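Side-chain contacts in CaaX farnesyltransferase beta subunit Ram1 (PDB 4L9P), which probably catalyses, as the peptide-binding subunit of a zinc-dependent heterodimer, the transfer of farnesyl from farnesyl diphosphate to a cysteine near the C terminus of proteins: residues 280-283 and 284-288; 402-405 and 406-410; 484-487 and 488-491. All coordinates share one frame; numbering follows the deposited sequence.

Contact 1: 280-283 and 284-288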
loop_
_atom_site.group_PDB
_atom_site.type_symbol
_atom_site.label_atom_id
_atom_site.label_comp_id
_atom_site.label_asym_id
_atom_site.label_seq_id
_atom_site.Cartn_x
_atom_site.Cartn_y
_atom_site.Cartn_z
ATOM N N GLY B 280 27.181 5.215 8.703
ATOM C CA GLY B 280 27.393 6.518 8.105
ATOM C C GLY B 280 26.160 7.398 7.919
ATOM O O GLY B 280 26.252 8.497 7.377
ATOM N N LEU B 281 25.011 6.956 8.397
ATOM C CA LEU B 281 23.802 7.786 8.285
ATOM C C LEU B 281 23.735 8.778 9.467
ATOM O O LEU B 281 24.169 8.467 10.593
ATOM C CB LEU B 281 22.575 6.882 8.305
ATOM C CG LEU B 281 22.596 5.852 7.169
ATOM C CD1 LEU B 281 21.331 5.050 7.245
ATOM C CD2 LEU B 281 22.674 6.490 5.789
ATOM N N GLU B 282 23.248 9.985 9.229
ATOM C CA GLU B 282 23.207 11.005 10.286
ATOM C C GLU B 282 21.798 11.441 10.633
ATOM O O GLU B 282 21.583 11.870 11.770
ATOM C CB GLU B 282 23.994 12.259 9.841
ATOM C CG GLU B 282 25.487 12.045 9.711
ATOM C CD GLU B 282 26.162 13.309 9.256
ATOM O OE1 GLU B 282 26.147 13.552 8.028
ATOM O OE2 GLU B 282 26.659 14.089 10.121
ATOM N N THR B 283 20.839 11.352 9.682
ATOM C CA THR B 283 19.509 11.862 9.937
ATOM C C THR B 283 18.493 10.815 9.529
ATOM O O THR B 283 18.817 9.805 8.877
ATOM C CB THR B 283 19.211 13.099 9.083
ATOM O OG1 THR B 283 19.094 12.699 7.711
ATOM C CG2 THR B 283 20.321 14.226 9.216
ATOM N N PHE B 284 17.269 11.081 9.948
ATOM C CA PHE B 284 16.172 10.128 9.633
ATOM C C PHE B 284 15.945 9.993 8.140
ATOM O O PHE B 284 15.439 8.939 7.687
ATOM C CB PHE B 284 14.881 10.584 10.305
ATOM C CG PHE B 284 14.800 10.165 11.752
ATOM C CD1 PHE B 284 15.382 10.927 12.770
ATOM C CD2 PHE B 284 14.212 8.955 12.103
ATOM C CE1 PHE B 284 15.317 10.504 14.121
ATOM C CE2 PHE B 284 14.134 8.564 13.432
ATOM C CZ PHE B 284 14.696 9.310 14.443
ATOM N N THR B 285 16.307 11.018 7.364
ATOM C CA THR B 285 16.004 11.003 5.914
ATOM C C THR B 285 17.205 10.569 5.072
ATOM O O THR B 285 17.090 10.379 3.875
ATOM C CB THR B 285 15.457 12.369 5.456
ATOM O OG1 THR B 285 16.462 13.370 5.733
ATOM C CG2 THR B 285 14.129 12.700 6.164
ATOM N N ASP B 286 18.368 10.405 5.698
ATOM C CA ASP B 286 19.572 9.985 4.952
ATOM C C ASP B 286 19.367 8.625 4.340
ATOM O O ASP B 286 19.012 7.678 5.035
ATOM C CB ASP B 286 20.741 9.945 5.910
ATOM C CG ASP B 286 21.472 11.250 6.030
ATOM O OD1 ASP B 286 21.259 12.145 5.206
ATOM O OD2 ASP B 286 22.314 11.334 6.965
ATOM N N GLY B 287 19.544 8.518 3.022
ATOM C CA GLY B 287 19.443 7.253 2.307
ATOM C C GLY B 287 17.991 6.888 2.041
ATOM O O GLY B 287 17.727 5.866 1.373
ATOM N N LEU B 288 17.037 7.683 2.521
ATOM C CA LEU B 288 15.604 7.305 2.423
ATOM C C LEU B 288 14.991 7.429 1.010
ATOM O O LEU B 288 14.440 6.470 0.506
ATOM C CB LEU B 288 14.774 8.117 3.422
ATOM C CG LEU B 288 13.257 7.832 3.403
ATOM C CD1 LEU B 288 12.948 6.324 3.621
ATOM C CD2 LEU B 288 12.629 8.684 4.488
#
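D286 and T283 meet with their side chains crossing at about a right angle. They sit at the two ends of a type I turn, T283 to D286. The D286 carboxylate reaches back to the backbone just before the turn. Its OD2 takes two backbone N-H groups. E282 N lies 2.8 Å from D286 OD2 and meets the anti lone pair of that oxygen. T283 N, at 3.1 Å from D286 OD2, comes from well above the carboxylate plane. The two bonds hold the carboxylate from different directions.

T283 answers from its own end. With chi1 at 69°, its OG1 stands between the backbone N and the carbonyl carbon and faces into the turn. There it accepts T285 N at 3.3 Å from T283 OG1, which makes an ST turn. D286 N bonds T283 O at 3.3 Å and gives T283 OG1 a second, weak bond.

L281 runs past D286 in the opposite direction, with its CD2 4.0 Å from D286 CB. E282 probably carries the same charge as D286, and its carboxylate stays apart, with OE1 4.6 Å from D286 OD2.

This is a surface loop between helices 251-263 and 288-293. The CB bond of F284 points away from 280-283. Its ring meets W228 of helix 224-234 and H261 of helix 251-263, with M258 alongside. G287 holds the N-cap position, right before helix 288-293.

Contact 2: 402-405 and 406-410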
loop_
_atom_site.group_PDB
_atom_site.type_symbol
_atom_site.label_atom_id
_atom_site.label_comp_id
_atom_site.label_asym_id
_atom_site.label_seq_id
_atom_site.Cartn_x
_atom_site.Cartn_y
_atom_site.Cartn_z
ATOM N N SER B 402 -10.469 8.467 -13.768
ATOM C CA SER B 402 -11.904 8.746 -13.858
ATOM C C SER B 402 -12.511 8.926 -12.479
ATOM O O SER B 402 -12.784 7.947 -11.755
ATOM C CB SER B 402 -12.620 7.598 -14.616
ATOM O OG SER B 402 -14.031 7.843 -14.572
ATOM N N ARG B 403 -12.817 10.177 -12.126
ATOM C CA ARG B 403 -13.527 10.427 -10.874
ATOM C C ARG B 403 -14.940 9.840 -10.906
ATOM O O ARG B 403 -15.429 9.325 -9.892
ATOM C CB ARG B 403 -13.578 11.944 -10.572
ATOM C CG ARG B 403 -12.211 12.549 -10.194
ATOM C CD ARG B 403 -12.387 14.086 -9.742
ATOM N NE ARG B 403 -12.964 14.934 -10.732
ATOM C CZ ARG B 403 -14.041 15.680 -10.560
ATOM N NH1 ARG B 403 -14.684 15.792 -9.354
ATOM N NH2 ARG B 403 -14.441 16.407 -11.585
ATOM N N GLU B 404 -15.567 9.871 -12.077
ATOM C CA GLU B 404 -16.903 9.290 -12.220
ATOM C C GLU B 404 -16.826 7.790 -11.872
ATOM O O GLU B 404 -17.661 7.300 -11.127
ATOM C CB GLU B 404 -17.388 9.440 -13.682
ATOM C CG GLU B 404 -18.680 8.665 -13.924
ATOM C CD GLU B 404 -19.324 8.862 -15.285
ATOM O OE1 GLU B 404 -18.694 9.508 -16.143
ATOM O OE2 GLU B 404 -20.497 8.434 -15.432
ATOM N N GLY B 405 -15.880 7.075 -12.495
ATOM C CA GLY B 405 -15.790 5.635 -12.228
ATOM C C GLY B 405 -15.591 5.306 -10.757
ATOM O O GLY B 405 -16.257 4.437 -10.182
ATOM N N LEU B 406 -14.691 6.041 -10.110
ATOM C CA LEU B 406 -14.422 5.744 -8.707
ATOM C C LEU B 406 -15.633 6.011 -7.840
ATOM O O LEU B 406 -15.943 5.284 -6.901
ATOM C CB LEU B 406 -13.194 6.540 -8.241
ATOM C CG LEU B 406 -12.812 6.261 -6.804
ATOM C CD1 LEU B 406 -12.456 4.783 -6.618
ATOM C CD2 LEU B 406 -11.657 7.202 -6.329
ATOM N N THR B 407 -16.308 7.134 -8.168
ATOM C CA THR B 407 -17.470 7.521 -7.404
ATOM C C THR B 407 -18.617 6.499 -7.566
ATOM O O THR B 407 -19.285 6.130 -6.584
ATOM C CB THR B 407 -17.961 8.886 -7.867
ATOM O OG1 THR B 407 -16.920 9.832 -7.612
ATOM C CG2 THR B 407 -19.161 9.314 -7.023
ATOM N N ARG B 408 -18.821 6.029 -8.796
ATOM C CA ARG B 408 -19.799 4.957 -9.005
ATOM C C ARG B 408 -19.434 3.721 -8.205
ATOM O O ARG B 408 -20.296 3.093 -7.600
ATOM C CB ARG B 408 -19.934 4.584 -10.483
ATOM C CG ARG B 408 -20.536 5.744 -11.308
ATOM C CD ARG B 408 -20.763 5.252 -12.776
ATOM N NE ARG B 408 -21.380 6.357 -13.558
ATOM C CZ ARG B 408 -22.671 6.683 -13.509
ATOM N NH1 ARG B 408 -23.532 5.937 -12.816
ATOM N NH2 ARG B 408 -23.072 7.773 -14.185
ATOM N N TYR B 409 -18.143 3.289 -8.250
ATOM C CA TYR B 409 -17.832 2.100 -7.520
ATOM C C TYR B 409 -18.091 2.260 -6.036
ATOM O O TYR B 409 -18.686 1.403 -5.413
ATOM C CB TYR B 409 -16.346 1.782 -7.740
ATOM C CG TYR B 409 -15.957 0.407 -7.152
ATOM C CD1 TYR B 409 -16.604 -0.782 -7.584
ATOM C CD2 TYR B 409 -15.102 0.356 -6.021
ATOM C CE1 TYR B 409 -16.343 -1.983 -6.975
ATOM C CE2 TYR B 409 -14.784 -0.883 -5.416
ATOM C CZ TYR B 409 -15.466 -2.016 -5.851
ATOM O OH TYR B 409 -15.247 -3.226 -5.238
ATOM N N ILE B 410 -17.689 3.379 -5.447
ATOM C CA ILE B 410 -17.906 3.532 -4.005
ATOM C C ILE B 410 -19.384 3.628 -3.655
ATOM O O ILE B 410 -19.870 2.873 -2.786
ATOM C CB ILE B 410 -17.178 4.812 -3.526
ATOM C CG1 ILE B 410 -15.630 4.655 -3.659
ATOM C CG2 ILE B 410 -17.569 5.138 -2.050
ATOM C CD1 ILE B 410 -14.889 5.962 -3.510
#
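E404 and R408 form an i to i+4 salt bridge on the first turns of helix 403-413, part of the alpha-alpha toroid. Their side chains lie side by side and point the same way. The E404 chain is extended, with CG anti to the backbone N (chi1 171°). R408 starts beside its own N and then runs straight from CG to NE. Both NE and NH2 of R408 reach the same oxygen, E404 OE2. R408 NE lies 2.9 Å from E404 OE2 and meets the anti lone pair of that oxygen. OE2 sits close to the guanidinium plane, but the two flat groups are turned 47° apart. R408 NH1 goes elsewhere, to Y119 O.

S402 is the N-cap. G405 N lies 2.9 Å from S402 OG, the capping bond. Further along, the side chain of Y409 is about 6 Å from that of the zinc ligand D365; its OH bonds D423 O.

T407 bends its hydroxyl back along the helix, OG1 lying beside its own N (chi1 -62°). R403 O thus receives two bonds: T407 N at 2.9 Å from R403 O, and on the opposite face of the carbonyl plane T407 OG1, 2.8 Å from R403 O.

Contact 3: 484-487 and 488-491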
loop_
_atom_site.group_PDB
_atom_site.type_symbol
_atom_site.label_atom_id
_atom_site.label_comp_id
_atom_site.label_asym_id
_atom_site.label_seq_id
_atom_site.Cartn_x
_atom_site.Cartn_y
_atom_site.Cartn_z
ATOM N N VAL B 484 -19.812 13.145 -10.055
ATOM C CA VAL B 484 -21.133 12.480 -10.163
ATOM C C VAL B 484 -21.737 12.144 -8.814
ATOM O O VAL B 484 -22.844 11.602 -8.725
ATOM C CB VAL B 484 -21.103 11.228 -11.089
ATOM C CG1 VAL B 484 -20.581 11.624 -12.453
ATOM C CG2 VAL B 484 -20.166 10.112 -10.505
ATOM N N PHE B 485 -21.027 12.495 -7.741
ATOM C CA PHE B 485 -21.667 12.578 -6.408
ATOM C C PHE B 485 -22.609 13.823 -6.418
ATOM O O PHE B 485 -22.474 14.698 -7.269
ATOM C CB PHE B 485 -20.556 12.757 -5.343
ATOM C CG PHE B 485 -19.610 13.867 -5.668
ATOM C CD1 PHE B 485 -19.883 15.183 -5.263
ATOM C CD2 PHE B 485 -18.449 13.617 -6.403
ATOM C CE1 PHE B 485 -19.045 16.254 -5.651
ATOM C CE2 PHE B 485 -17.601 14.679 -6.801
ATOM C CZ PHE B 485 -17.906 15.998 -6.404
ATOM N N THR B 486 -23.462 13.879 -5.427
ATOM C CA THR B 486 -24.228 15.148 -5.230
ATOM C C THR B 486 -23.513 15.977 -4.157
ATOM O O THR B 486 -22.673 15.465 -3.363
ATOM C CB THR B 486 -25.646 14.878 -4.711
ATOM O OG1 THR B 486 -25.583 14.470 -3.329
ATOM C CG2 THR B 486 -26.402 13.885 -5.594
ATOM N N GLU B 487 -23.838 17.273 -4.055
ATOM C CA GLU B 487 -23.251 18.045 -2.954
ATOM C C GLU B 487 -23.720 17.579 -1.595
ATOM O O GLU B 487 -22.999 17.726 -0.628
ATOM C CB GLU B 487 -23.525 19.546 -3.162
ATOM C CG GLU B 487 -22.649 20.063 -4.337
ATOM C CD GLU B 487 -21.185 20.018 -3.957
ATOM O OE1 GLU B 487 -20.882 20.196 -2.744
ATOM O OE2 GLU B 487 -20.344 19.789 -4.866
ATOM N N ASN B 488 -24.897 16.947 -1.529
ATOM C CA ASN B 488 -25.340 16.320 -0.299
ATOM C C ASN B 488 -24.391 15.188 0.149
ATOM O O ASN B 488 -24.393 14.836 1.332
ATOM C CB ASN B 488 -26.732 15.739 -0.452
ATOM C CG ASN B 488 -27.840 16.702 -0.039
ATOM O OD1 ASN B 488 -27.619 17.893 0.186
ATOM N ND2 ASN B 488 -29.024 16.137 0.099
ATOM N N ASP B 489 -23.607 14.636 -0.776
ATOM C CA ASP B 489 -22.631 13.546 -0.442
ATOM C C ASP B 489 -21.264 14.151 -0.047
ATOM O O ASP B 489 -20.300 13.380 0.103
ATOM C CB ASP B 489 -22.411 12.685 -1.700
ATOM C CG ASP B 489 -23.662 11.990 -2.190
ATOM O OD1 ASP B 489 -24.586 11.663 -1.371
ATOM O OD2 ASP B 489 -23.720 11.742 -3.420
ATOM N N ARG B 490 -21.094 15.486 -0.008
ATOM C CA ARG B 490 -19.765 16.068 0.237
ATOM C C ARG B 490 -19.214 15.768 1.619
ATOM O O ARG B 490 -19.876 15.912 2.637
ATOM C CB ARG B 490 -19.815 17.607 -0.001
ATOM C CG ARG B 490 -18.422 18.235 0.246
ATOM C CD ARG B 490 -18.329 19.685 -0.227
ATOM N NE ARG B 490 -18.443 19.751 -1.691
ATOM C CZ ARG B 490 -17.432 19.479 -2.528
ATOM N NH1 ARG B 490 -16.206 19.250 -2.024
ATOM N NH2 ARG B 490 -17.617 19.456 -3.856
ATOM N N LEU B 491 -17.958 15.285 1.601
ATOM C CA LEU B 491 -17.235 14.998 2.828
ATOM C C LEU B 491 -16.199 16.054 3.112
ATOM O O LEU B 491 -15.852 16.856 2.231
ATOM C CB LEU B 491 -16.513 13.631 2.596
ATOM C CG LEU B 491 -17.461 12.453 2.316
ATOM C CD1 LEU B 491 -16.622 11.160 2.032
ATOM C CD2 LEU B 491 -18.424 12.212 3.487
HETATM O O HOH W 1 -27.106 12.367 -2.437
#
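T486 and D489 bond to each other reciprocally across a short 3-10 turn. T486 N gives a nearly straight bond, 2.9 Å long, to D489 OD2, which it meets from above the carboxylate plane. D489 N bonds T486 O at 2.9 Å, and its return bond to T486 OG1 is weak. The threonine hydroxyl is placed by chi1 at 73°, which puts OG1 between the backbone N and the carbonyl carbon, turned toward the backbone nitrogens of N488 and D489.

The inner side is the tighter part. F485 is buried, its CB 3.8 Å from D489 OD2, and its ring packs on R403 and on V444 of helix 431-444. D489 is buried too. Its OD1 also accepts L124 N.

E487 and R490 form the second polar pair. They run side by side, and carboxylate and guanidinium are nearly coplanar, 10° apart. The grip is side-on. R490 NE lies 2.7 Å from E487 OE1, and R490 NH2 lies 2.9 Å from E487 OE2. Both oxygens use their syn lone pairs. A bend at chi2 of E487 (-67°) and one at chi3 of R490 bring the groups together. Y446 adds a cation-pi contact to R490.

The solvent side is looser. N488 is exposed, and its side chain approaches T486 through CB, 3.3 Å from T486 OG1. A water bridges the edge of the turn, bonded to T486 OG1 and donating to D489 OD1.

Two acids are thus each held by several donors. E487, facing an arginine and also accepting A474 N, is probably a charged carboxylate. D489, met by two backbone N-H groups and a water, is probably ionised as well despite its burial.

The three contacts follow one another along the chain, and none nests in or crosses another. Contacts 1 and 3 close short turns within loops; contact 2 lies within the first turns of a helix. Contact 1 comes first, between helices 251-263 and 288-293, and lies across the chain's centre from the others, its centre about 40 Å from that of contact 2. Contact 2 starts helix 403-413. Contact 3 lies in the loop between strand 468-471 and helix 502-513. The last two touch: V484 CG2 packs 3.7 Å from T407 CB, and F485 N lies 3.8 Å from T407 CG2. The late loop is thereby laid against the first turns of helix 403-413, while both also pack on helix 431-444.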